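Local coordinates for outer membrane porin protein 32 (Delftia acidovorans, PDB 2FGQ) that forms trimeric, anion-selective channels across the bacterial outer membrane and binds malate in its pore, at residues A[134-140]-A[152-158]; A[167-173]-A[189-194]; A[199-205]-A[225-231]. All blocks are in the same frame, centred on the assembly; numbering follows the deposited sequence.

The three contacts follow one another around the wall of the sixteen-stranded porin barrel. Each joins the two strands of one antiparallel hairpin. Contact 1 and contact 2 have centres about 9 Å apart and meet where strands 148-155 and 171-179 are neighbours in the sheet, with Ala155 N 2.9 Å from Tyr171 O. Contact 2 and contact 3 are also about 9 Å apart between centres, and a salt bridge links them, Lys193 NZ to Asp202 OD1 at 2.8 Å. Contacts 1 and 3 do not touch. Bound D-malate lies about 12 Å from the side chains of Leu137 and Tyr171 and about 11 Å from that of Glu205. Contact 1 also holds a calcium ion at a subunit boundary.

Contact 1 of 3, residues A[134-140]-A[152-158]; sequences ANNLISY and FGYAFDE. With CA (calcium ion), chain C.
Phe152 and Tyr140 form an antiparallel hydrogen-bonded pair, and their side chains lie side by side, with Phe152 CD2 4.0 Å from Tyr140 CD2. Gly153 sits opposite Ser139 and sends its CA hydrogen to Ile138 O. Tyr154 pairs with Ile138: Ile138 N reaches Tyr154 O at 2.9 Å in a nearly straight bond (172°). The methyl of Ala155 fits against Asn135 O and Leu137 CD1. Phe156 N then bonds to Asn136 O from above its carbonyl plane. With CG beside its own backbone N (chi1 -61°), the Phe156 ring turns its edge to Ile138, and CE1 meets Ile138 CD1 at 3.7 Å. One face of this ring takes Tyr154 CE2. With an alanine in place of Phe156, Ile138 CD1 would probably lose its ring neighbour and Tyr154 CE2 the ring face it packs on. Water 1 bridges Phe156 O and Asn136 ND2. Glu158 grips calcium with both carboxylate oxygens, each 2.5 Å from the ion. The Asn136 side chain runs against that of Glu158, and its OD1 binds the same ion at 2.3 Å. Leu29, Asp64 and Gly309 of a neighbouring subunit also bind this calcium. The arrangement is a porin barrel hairpin whose adjoining loop residues complete an intersubunit calcium site.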
loop_
_atom_site.group_PDB
_atom_site.type_symbol
_atom_site.label_atom_id
_atom_site.label_comp_id
_atom_site.label_asym_id
_atom_site.label_seq_id
_atom_site.Cartn_x
_atom_site.Cartn_y
_atom_site.Cartn_z
ATOM N N ALA A 134 -7.088 -13.428 -12.248
ATOM C CA ALA A 134 -6.058 -14.424 -12.018
ATOM C C ALA A 134 -4.691 -13.792 -11.848
ATOM O O ALA A 134 -4.346 -12.875 -12.594
ATOM C CB ALA A 134 -5.968 -15.397 -13.211
ATOM N N ASN A 135 -3.916 -14.339 -10.919
ATOM C CA ASN A 135 -2.465 -14.127 -10.891
ATOM C C ASN A 135 -1.803 -14.844 -12.054
ATOM O O ASN A 135 -2.329 -15.823 -12.589
ATOM C CB ASN A 135 -1.864 -14.683 -9.591
ATOM C CG ASN A 135 -2.401 -14.006 -8.306
ATOM O OD1 ASN A 135 -2.505 -14.637 -7.223
ATOM N ND2 ASN A 135 -2.694 -12.793 -8.406
ATOM N N ASN A 136 -0.635 -14.351 -12.421
ATOM C CA ASN A 136 0.258 -15.081 -13.342
ATOM C C ASN A 136 -0.392 -15.298 -14.690
ATOM O O ASN A 136 -0.136 -16.315 -15.361
ATOM C CB ASN A 136 0.610 -16.440 -12.759
ATOM C CG ASN A 136 1.137 -16.324 -11.307
ATOM O OD1 ASN A 136 1.964 -15.447 -11.011
ATOM N ND2 ASN A 136 0.627 -17.163 -10.398
ATOM N N LEU A 137 -1.145 -14.292 -15.133
ATOM C CA LEU A 137 -1.970 -14.364 -16.338
ATOM C C LEU A 137 -1.287 -13.783 -17.600
ATOM O O LEU A 137 -0.649 -12.722 -17.567
ATOM C CB LEU A 137 -3.272 -13.608 -16.039
ATOM C CG LEU A 137 -4.280 -13.537 -17.196
ATOM C CD1 LEU A 137 -4.896 -14.906 -17.515
ATOM C CD2 LEU A 137 -5.363 -12.564 -16.803
ATOM N N ILE A 138 -1.452 -14.501 -18.707
ATOM C CA ILE A 138 -1.129 -13.994 -20.036
ATOM C C ILE A 138 -2.403 -14.025 -20.829
ATOM O O ILE A 138 -3.052 -15.076 -20.873
ATOM C CB ILE A 138 -0.100 -14.890 -20.750
ATOM C CG1 ILE A 138 1.196 -14.888 -19.972
ATOM C CG2 ILE A 138 0.131 -14.344 -22.149
ATOM C CD1 ILE A 138 2.347 -15.738 -20.583
ATOM N N SER A 139 -2.757 -12.890 -21.430
ATOM C CA SER A 139 -3.959 -12.854 -22.253
ATOM C C SER A 139 -3.671 -12.281 -23.618
ATOM O O SER A 139 -2.719 -11.502 -23.805
ATOM C CB SER A 139 -5.056 -12.036 -21.644
ATOM O OG SER A 139 -5.454 -12.524 -20.399
ATOM N N TYR A 140 -4.480 -12.714 -24.567
ATOM C CA TYR A 140 -4.430 -12.236 -25.941
ATOM C C TYR A 140 -5.852 -11.865 -26.351
ATOM O O TYR A 140 -6.766 -12.676 -26.238
ATOM C CB TYR A 140 -3.847 -13.293 -26.880
ATOM C CG TYR A 140 -4.029 -12.922 -28.333
ATOM C CD1 TYR A 140 -3.563 -11.696 -28.815
ATOM C CD2 TYR A 140 -4.703 -13.754 -29.215
ATOM C CE1 TYR A 140 -3.781 -11.293 -30.105
ATOM C CE2 TYR A 140 -4.930 -13.344 -30.519
ATOM C CZ TYR A 140 -4.456 -12.133 -30.959
ATOM O OH TYR A 140 -4.681 -11.781 -32.278
ATOM N N PHE A 152 -8.398 -14.759 -25.112
ATOM C CA PHE A 152 -7.871 -16.010 -24.621
ATOM C C PHE A 152 -6.873 -15.733 -23.500
ATOM O O PHE A 152 -6.123 -14.785 -23.565
ATOM C CB PHE A 152 -7.121 -16.746 -25.727
ATOM C CG PHE A 152 -7.894 -16.881 -26.989
ATOM C CD1 PHE A 152 -8.734 -17.959 -27.179
ATOM C CD2 PHE A 152 -7.779 -15.918 -27.987
ATOM C CE1 PHE A 152 -9.470 -18.063 -28.357
ATOM C CE2 PHE A 152 -8.491 -16.024 -29.159
ATOM C CZ PHE A 152 -9.339 -17.093 -29.326
ATOM N N GLY A 153 -6.893 -16.580 -22.483
ATOM C CA GLY A 153 -5.985 -16.410 -21.360
ATOM C C GLY A 153 -5.501 -17.726 -20.809
ATOM O O GLY A 153 -6.200 -18.740 -20.864
ATOM N N TYR A 154 -4.286 -17.685 -20.282
ATOM C CA TYR A 154 -3.650 -18.782 -19.579
ATOM C C TYR A 154 -2.998 -18.183 -18.330
ATOM O O TYR A 154 -2.256 -17.257 -18.446
ATOM C CB TYR A 154 -2.559 -19.485 -20.424
ATOM C CG TYR A 154 -2.044 -20.701 -19.715
ATOM C CD1 TYR A 154 -2.690 -21.928 -19.860
ATOM C CD2 TYR A 154 -0.958 -20.628 -18.843
ATOM C CE1 TYR A 154 -2.247 -23.064 -19.173
ATOM C CE2 TYR A 154 -0.512 -21.751 -18.161
ATOM C CZ TYR A 154 -1.167 -22.966 -18.325
ATOM O OH TYR A 154 -0.734 -24.096 -17.643
ATOM N N ALA A 155 -3.296 -18.741 -17.181
ATOM C CA ALA A 155 -2.617 -18.340 -15.944
ATOM C C ALA A 155 -1.909 -19.549 -15.403
ATOM O O ALA A 155 -2.495 -20.600 -15.221
ATOM C CB ALA A 155 -3.551 -17.764 -14.876
ATOM N N PHE A 156 -0.638 -19.362 -15.091
ATOM C CA PHE A 156 0.192 -20.395 -14.536
ATOM C C PHE A 156 -0.126 -20.685 -13.059
ATOM O O PHE A 156 -0.261 -19.786 -12.241
ATOM C CB PHE A 156 1.663 -19.977 -14.616
ATOM C CG PHE A 156 2.171 -19.745 -16.010
ATOM C CD1 PHE A 156 2.111 -18.504 -16.586
ATOM C CD2 PHE A 156 2.756 -20.771 -16.722
ATOM C CE1 PHE A 156 2.599 -18.292 -17.862
ATOM C CE2 PHE A 156 3.243 -20.569 -18.027
ATOM C CZ PHE A 156 3.158 -19.337 -18.598
ATOM N N ASP A 157 -0.173 -21.953 -12.715
ATOM C CA ASP A 157 -0.336 -22.387 -11.345
ATOM C C ASP A 157 0.919 -22.300 -10.514
ATOM O O ASP A 157 0.834 -22.089 -9.304
ATOM C CB ASP A 157 -0.865 -23.818 -11.289
ATOM C CG ASP A 157 -0.072 -24.753 -12.127
ATOM O OD1 ASP A 157 0.873 -25.437 -11.621
ATOM O OD2 ASP A 157 -0.288 -24.835 -13.353
ATOM N N GLU A 158 2.052 -22.475 -11.161
ATOM C CA GLU A 158 3.358 -22.394 -10.483
ATOM C C GLU A 158 3.484 -23.424 -9.351
ATOM O O GLU A 158 4.163 -23.206 -8.339
ATOM C CB GLU A 158 3.630 -20.966 -9.973
ATOM C CG GLU A 158 3.544 -20.001 -11.127
ATOM C CD GLU A 158 3.717 -18.538 -10.804
ATOM O OE1 GLU A 158 3.707 -18.140 -9.616
ATOM O OE2 GLU A 158 3.816 -17.777 -11.810
HETATM CA CA CA C . 4.181 -15.780 -10.365
HETATM O O HOH W 1 -1.771 -18.876 -10.116
HETATM O O HOH W 2 3.433 -15.575 -8.027
#

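Contact 2 of 3, residues A[167-173]-A[189-194]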
loop_
_atom_site.group_PDB
_atom_site.type_symbol
_atom_site.label_atom_id
_atom_site.label_comp_id
_atom_site.label_asym_id
_atom_site.label_seq_id
_atom_site.Cartn_x
_atom_site.Cartn_y
_atom_site.Cartn_z
ATOM N N SER A 167 -1.753 -27.904 -8.750
ATOM C CA SER A 167 -1.812 -26.895 -9.803
ATOM C C SER A 167 -2.874 -25.843 -9.511
ATOM O O SER A 167 -3.499 -25.284 -10.428
ATOM C CB SER A 167 -1.997 -27.532 -11.188
ATOM O OG SER A 167 -3.190 -28.294 -11.297
ATOM N N VAL A 168 -3.030 -25.526 -8.233
ATOM C CA VAL A 168 -4.038 -24.562 -7.800
ATOM C C VAL A 168 -3.786 -23.210 -8.472
ATOM O O VAL A 168 -2.646 -22.749 -8.517
ATOM C CB VAL A 168 -4.079 -24.394 -6.270
ATOM C CG1 VAL A 168 -5.107 -23.362 -5.856
ATOM C CG2 VAL A 168 -4.401 -25.715 -5.599
ATOM N N GLY A 169 -4.843 -22.601 -9.008
ATOM C CA GLY A 169 -4.770 -21.291 -9.612
ATOM C C GLY A 169 -4.604 -21.271 -11.111
ATOM O O GLY A 169 -4.715 -20.221 -11.740
ATOM N N ARG A 170 -4.347 -22.416 -11.721
ATOM C CA ARG A 170 -4.287 -22.468 -13.168
ATOM C C ARG A 170 -5.617 -21.994 -13.747
ATOM O O ARG A 170 -6.667 -22.343 -13.240
ATOM C CB ARG A 170 -3.967 -23.882 -13.645
ATOM C CG ARG A 170 -3.693 -23.974 -15.132
ATOM C CD ARG A 170 -3.554 -25.352 -15.641
ATOM N NE ARG A 170 -2.386 -25.974 -15.075
ATOM C CZ ARG A 170 -2.120 -27.275 -15.123
ATOM N NH1 ARG A 170 -2.986 -28.118 -15.682
ATOM N NH2 ARG A 170 -0.971 -27.723 -14.608
ATOM N N TYR A 171 -5.532 -21.219 -14.814
ATOM C CA TYR A 171 -6.688 -20.780 -15.612
ATOM C C TYR A 171 -6.405 -21.037 -17.054
ATOM O O TYR A 171 -5.333 -20.718 -17.546
ATOM C CB TYR A 171 -6.969 -19.280 -15.437
ATOM C CG TYR A 171 -8.018 -18.694 -16.346
ATOM C CD1 TYR A 171 -7.672 -18.187 -17.599
ATOM C CD2 TYR A 171 -9.340 -18.634 -15.965
ATOM C CE1 TYR A 171 -8.619 -17.653 -18.464
ATOM C CE2 TYR A 171 -10.327 -18.119 -16.838
ATOM C CZ TYR A 171 -9.943 -17.634 -18.096
ATOM O OH TYR A 171 -10.862 -17.051 -18.932
ATOM N N ILE A 172 -7.385 -21.603 -17.741
ATOM C CA ILE A 172 -7.352 -21.665 -19.208
ATOM C C ILE A 172 -8.751 -21.299 -19.685
ATOM O O ILE A 172 -9.724 -21.877 -19.224
ATOM C CB ILE A 172 -6.971 -23.048 -19.719
ATOM C CG1 ILE A 172 -6.932 -23.087 -21.249
ATOM C CG2 ILE A 172 -7.914 -24.073 -19.252
ATOM C CD1 ILE A 172 -6.065 -22.141 -21.818
ATOM N N GLY A 173 -8.878 -20.329 -20.559
ATOM C CA GLY A 173 -10.218 -19.921 -20.922
ATOM C C GLY A 173 -10.214 -18.863 -21.984
ATOM O O GLY A 173 -9.189 -18.329 -22.361
ATOM N N LEU A 189 -15.859 -19.779 -22.116
ATOM C CA LEU A 189 -15.585 -21.099 -21.547
ATOM C C LEU A 189 -14.257 -21.009 -20.779
ATOM O O LEU A 189 -13.283 -20.448 -21.274
ATOM C CB LEU A 189 -15.390 -22.130 -22.665
ATOM C CG LEU A 189 -16.485 -22.393 -23.701
ATOM C CD1 LEU A 189 -15.925 -23.242 -24.869
ATOM C CD2 LEU A 189 -17.535 -23.121 -23.003
ATOM N N ALA A 190 -14.241 -21.561 -19.569
ATOM C CA ALA A 190 -13.035 -21.540 -18.763
ATOM C C ALA A 190 -12.949 -22.725 -17.820
ATOM O O ALA A 190 -13.945 -23.251 -17.354
ATOM C CB ALA A 190 -13.013 -20.271 -17.932
ATOM N N GLN A 191 -11.741 -23.101 -17.509
ATOM C CA GLN A 191 -11.451 -24.081 -16.465
ATOM C C GLN A 191 -10.354 -23.526 -15.546
ATOM O O GLN A 191 -9.328 -23.069 -16.026
ATOM C CB GLN A 191 -10.992 -25.410 -17.057
ATOM C CG GLN A 191 -10.763 -26.441 -15.965
ATOM C CD GLN A 191 -10.431 -27.770 -16.495
ATOM O OE1 GLN A 191 -9.284 -28.017 -16.778
ATOM N NE2 GLN A 191 -11.430 -28.653 -16.626
ATOM N N GLN A 192 -10.611 -23.591 -14.246
ATOM C CA GLN A 192 -9.580 -23.329 -13.234
ATOM C C GLN A 192 -9.303 -24.597 -12.453
ATOM O O GLN A 192 -10.176 -25.445 -12.288
ATOM C CB GLN A 192 -9.969 -22.193 -12.269
ATOM C CG GLN A 192 -10.031 -20.918 -12.907
ATOM C CD GLN A 192 -10.431 -19.735 -11.998
ATOM O OE1 GLN A 192 -10.923 -18.740 -12.513
ATOM N NE2 GLN A 192 -10.156 -19.815 -10.680
ATOM N N LYS A 193 -8.066 -24.728 -11.993
ATOM C CA LYS A 193 -7.719 -25.787 -11.054
ATOM C C LYS A 193 -7.829 -25.232 -9.630
ATOM O O LYS A 193 -7.325 -24.163 -9.328
ATOM C CB LYS A 193 -6.310 -26.296 -11.317
ATOM C CG LYS A 193 -6.112 -26.963 -12.662
ATOM C CD LYS A 193 -6.825 -28.287 -12.739
ATOM C CE LYS A 193 -6.679 -28.993 -14.072
ATOM N NZ LYS A 193 -7.256 -30.400 -13.951
ATOM N N THR A 194 -8.418 -26.011 -8.745
ATOM C CA THR A 194 -8.539 -25.637 -7.364
ATOM C C THR A 194 -8.577 -26.827 -6.435
ATOM O O THR A 194 -8.242 -27.947 -6.824
ATOM C CB THR A 194 -9.709 -24.688 -7.207
ATOM O OG1 THR A 194 -9.653 -24.058 -5.902
ATOM C CG2 THR A 194 -11.081 -25.340 -7.372
#
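Lys193 lies against the type II beta turn from Ser167 to Arg170, which leads into an antiparallel hairpin of the porin barrel. Its CB sits 3.1 Å from Ser167 O. CG passes Ser167 OG at 3.5 Å and also touches Arg170 CB. The chain bends at chi2 (-70°), which brings CD past Ser167 OG and CE toward Arg170 NH1. The two long side chains run side by side, pointing the same way. The charged ends have separate partners: NZ forms a salt bridge with Asp202, and Arg170 NE forms one with Asp157. The lysine backbone holds the turn at two points. Gly169 N gives a hydrogen bond to Lys193 O, and Lys193 N gives one to Arg170 O, both 3.0 Å long. Gly169 has backbone angles at which a CB would jam against the preceding carbonyl.

Beyond the turn, Ile172 and Gln191 exchange two backbone bonds. On the face carrying Tyr171, Gln192 OE1 lies at the phenol edge, near the ring plane, with the amide turned 65° from it. Gln192 NE2 bonds to Asp128 O, and Tyr171 OH to Thr97. Gly173 faces Ala190, where a CB would clash with the alanine methyl. That methyl, Ala190 CB, lies 3.6 Å from Tyr171 CE2.

Contact 3 of 3, residues A[199-205]-A[225-231]; sequences LATDRDE and QTKFKRD
Arg203 crosses the Phe228 ring obliquely and sets its CG over one face, toward the rim. This CG stands 3.9 Å from the ring centroid, 17° off the normal, in a CH-pi contact. Further out, Arg203 NE comes to 3.5 Å from Phe228 CZ. The guanidinium plane is 74° from the ring plane, so the two groups do not stack. Instead, Thr226 CG2 sits over one guanidinium face, and Thr201 CG2 meets the edge of the Phe228 ring. The chain of Arg203 leaves with CG opposite the backbone N (chi1 -177°) and stays extended to NE, which takes it past CE2 and CZ of the ring.

A second shell fixes the charged end. Arg203 NH1 makes a salt bridge to Glu205 OE1 at 2.9 Å, in the guanidinium plane but from above the carboxylate plane. Water 5 joins Arg203 NH2, Glu205 OE1 and Thr226 OG1. NE bonds to Asp129 O and NH2 to Arg119 O, so loop carbonyls hold the rest of the group.

Under these side chains, Asp202 pairs with Lys229 and Asp204 with Lys227 through two backbone hydrogen bonds each. This antiparallel hairpin is part of the barrel wall. On its other face Asp202 OD1, already bound to Lys193, lies 4.3 Å from Asp231 OD1. Water 3 lies between these two oxygens and can donate to either. The nearby lysine and this water probably ease the repulsion between the acids, while on the Arg203 face the glutamate probably offsets part of the arginine charge.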
loop_
_atom_site.group_PDB
_atom_site.type_symbol
_atom_site.label_atom_id
_atom_site.label_comp_id
_atom_site.label_asym_id
_atom_site.label_seq_id
_atom_site.Cartn_x
_atom_site.Cartn_y
_atom_site.Cartn_z
ATOM N N LEU A 199 -9.145 -31.406 -1.497
ATOM C CA LEU A 199 -9.227 -32.377 -2.598
ATOM C C LEU A 199 -9.278 -31.657 -3.948
ATOM O O LEU A 199 -10.096 -30.749 -4.149
ATOM C CB LEU A 199 -10.456 -33.280 -2.443
ATOM C CG LEU A 199 -10.264 -34.515 -1.535
ATOM C CD1 LEU A 199 -9.857 -34.151 -0.157
ATOM C CD2 LEU A 199 -11.592 -35.296 -1.486
ATOM N N ALA A 200 -8.434 -32.102 -4.870
ATOM C CA ALA A 200 -8.290 -31.481 -6.189
ATOM C C ALA A 200 -9.648 -31.442 -6.886
ATOM O O ALA A 200 -10.377 -32.438 -6.880
ATOM C CB ALA A 200 -7.309 -32.264 -7.030
ATOM N N THR A 201 -9.943 -30.300 -7.494
ATOM C CA THR A 201 -11.261 -29.989 -8.060
ATOM C C THR A 201 -11.053 -29.062 -9.253
ATOM O O THR A 201 -10.224 -28.162 -9.200
ATOM C CB THR A 201 -12.133 -29.294 -7.009
ATOM O OG1 THR A 201 -12.411 -30.180 -5.916
ATOM C CG2 THR A 201 -13.486 -28.879 -7.519
ATOM N N ASP A 202 -11.750 -29.331 -10.343
ATOM C CA ASP A 202 -11.801 -28.413 -11.481
ATOM C C ASP A 202 -12.988 -27.477 -11.305
ATOM O O ASP A 202 -14.081 -27.905 -10.953
ATOM C CB ASP A 202 -12.051 -29.160 -12.792
ATOM C CG ASP A 202 -10.903 -30.008 -13.244
ATOM O OD1 ASP A 202 -9.767 -29.882 -12.750
ATOM O OD2 ASP A 202 -11.082 -30.905 -14.119
ATOM N N ARG A 203 -12.789 -26.212 -11.615
ATOM C CA ARG A 203 -13.851 -25.239 -11.666
ATOM C C ARG A 203 -14.098 -24.956 -13.147
ATOM O O ARG A 203 -13.319 -24.271 -13.804
ATOM C CB ARG A 203 -13.438 -23.950 -10.932
ATOM C CG ARG A 203 -14.497 -22.883 -10.851
ATOM C CD ARG A 203 -13.953 -21.543 -10.396
ATOM N NE ARG A 203 -14.982 -20.603 -9.960
ATOM C CZ ARG A 203 -15.808 -19.958 -10.790
ATOM N NH1 ARG A 203 -15.687 -20.086 -12.117
ATOM N NH2 ARG A 203 -16.713 -19.145 -10.284
ATOM N N ASP A 204 -15.219 -25.460 -13.650
ATOM C CA ASP A 204 -15.599 -25.348 -15.059
ATOM C C ASP A 204 -16.715 -24.311 -15.179
ATOM O O ASP A 204 -17.658 -24.354 -14.414
ATOM C CB ASP A 204 -16.118 -26.705 -15.586
ATOM C CG ASP A 204 -15.103 -27.788 -15.519
ATOM O OD1 ASP A 204 -13.883 -27.476 -15.561
ATOM O OD2 ASP A 204 -15.432 -29.001 -15.452
ATOM N N GLU A 205 -16.629 -23.408 -16.139
ATOM C CA GLU A 205 -17.607 -22.340 -16.279
ATOM C C GLU A 205 -17.894 -22.104 -17.751
ATOM O O GLU A 205 -16.993 -21.890 -18.555
ATOM C CB GLU A 205 -17.022 -21.079 -15.674
ATOM C CG GLU A 205 -17.902 -19.860 -15.524
ATOM C CD GLU A 205 -17.047 -18.641 -15.211
ATOM O OE1 GLU A 205 -16.994 -18.271 -14.008
ATOM O OE2 GLU A 205 -16.397 -18.094 -16.166
ATOM N N GLN A 225 -23.369 -21.684 -16.343
ATOM C CA GLN A 225 -23.242 -22.886 -15.519
ATOM C C GLN A 225 -21.839 -22.953 -14.988
ATOM O O GLN A 225 -20.881 -22.890 -15.758
ATOM C CB GLN A 225 -23.559 -24.164 -16.288
ATOM C CG GLN A 225 -23.443 -25.376 -15.412
ATOM C CD GLN A 225 -23.927 -26.635 -16.094
ATOM O OE1 GLN A 225 -23.127 -27.368 -16.658
ATOM N NE2 GLN A 225 -25.233 -26.868 -16.086
ATOM N N THR A 226 -21.737 -23.052 -13.657
ATOM C CA THR A 226 -20.456 -23.198 -12.986
ATOM C C THR A 226 -20.470 -24.535 -12.267
ATOM O O THR A 226 -21.357 -24.789 -11.446
ATOM C CB THR A 226 -20.321 -22.094 -11.977
ATOM O OG1 THR A 226 -20.438 -20.838 -12.657
ATOM C CG2 THR A 226 -18.920 -22.107 -11.388
ATOM N N LYS A 227 -19.505 -25.386 -12.574
ATOM C CA LYS A 227 -19.432 -26.705 -11.956
ATOM C C LYS A 227 -18.068 -26.873 -11.299
ATOM O O LYS A 227 -17.049 -26.797 -11.983
ATOM C CB LYS A 227 -19.609 -27.781 -13.043
ATOM C CG LYS A 227 -19.653 -29.207 -12.554
ATOM C CD LYS A 227 -20.165 -30.250 -13.607
ATOM C CE LYS A 227 -20.259 -29.724 -15.003
ATOM N NZ LYS A 227 -20.222 -30.890 -16.029
ATOM N N PHE A 228 -18.037 -27.106 -9.991
ATOM C CA PHE A 228 -16.836 -27.548 -9.323
ATOM C C PHE A 228 -16.886 -29.080 -9.277
ATOM O O PHE A 228 -17.686 -29.668 -8.536
ATOM C CB PHE A 228 -16.742 -26.976 -7.914
ATOM C CG PHE A 228 -16.434 -25.487 -7.808
ATOM C CD1 PHE A 228 -17.398 -24.534 -7.994
ATOM C CD2 PHE A 228 -15.176 -25.066 -7.427
ATOM C CE1 PHE A 228 -17.123 -23.167 -7.823
ATOM C CE2 PHE A 228 -14.882 -23.708 -7.194
ATOM C CZ PHE A 228 -15.845 -22.767 -7.380
ATOM N N LYS A 229 -16.066 -29.702 -10.091
ATOM C CA LYS A 229 -16.039 -31.156 -10.288
ATOM C C LYS A 229 -14.802 -31.721 -9.588
ATOM O O LYS A 229 -13.671 -31.459 -9.989
ATOM C CB LYS A 229 -15.976 -31.464 -11.779
ATOM C CG LYS A 229 -16.153 -32.900 -12.119
ATOM C CD LYS A 229 -16.510 -33.128 -13.613
ATOM C CE LYS A 229 -15.846 -34.398 -14.126
ATOM N NZ LYS A 229 -16.127 -35.567 -13.243
ATOM N N ARG A 230 -15.017 -32.468 -8.521
ATOM C CA ARG A 230 -13.929 -32.988 -7.712
ATOM C C ARG A 230 -13.366 -34.229 -8.359
ATOM O O ARG A 230 -14.119 -35.072 -8.855
ATOM C CB ARG A 230 -14.482 -33.231 -6.306
ATOM C CG ARG A 230 -13.513 -33.675 -5.278
ATOM C CD ARG A 230 -14.117 -33.697 -3.904
ATOM N NE ARG A 230 -15.199 -34.679 -3.829
ATOM C CZ ARG A 230 -15.867 -34.975 -2.703
ATOM N NH1 ARG A 230 -15.595 -34.343 -1.577
ATOM N NH2 ARG A 230 -16.847 -35.877 -2.726
ATOM N N ASP A 231 -12.038 -34.343 -8.411
ATOM C CA ASP A 231 -11.374 -35.446 -9.131
ATOM C C ASP A 231 -11.844 -36.823 -8.638
ATOM O O ASP A 231 -12.034 -37.718 -9.464
ATOM C CB ASP A 231 -9.844 -35.398 -9.001
ATOM C CG ASP A 231 -9.197 -34.245 -9.749
ATOM O OD1 ASP A 231 -9.885 -33.327 -10.261
ATOM O OD2 ASP A 231 -7.942 -34.206 -9.857
HETATM O O HOH W 3 -8.605 -30.916 -10.529
HETATM O O HOH W 4 -9.015 -33.180 -13.538
HETATM O O HOH W 5 -18.878 -18.662 -12.123
#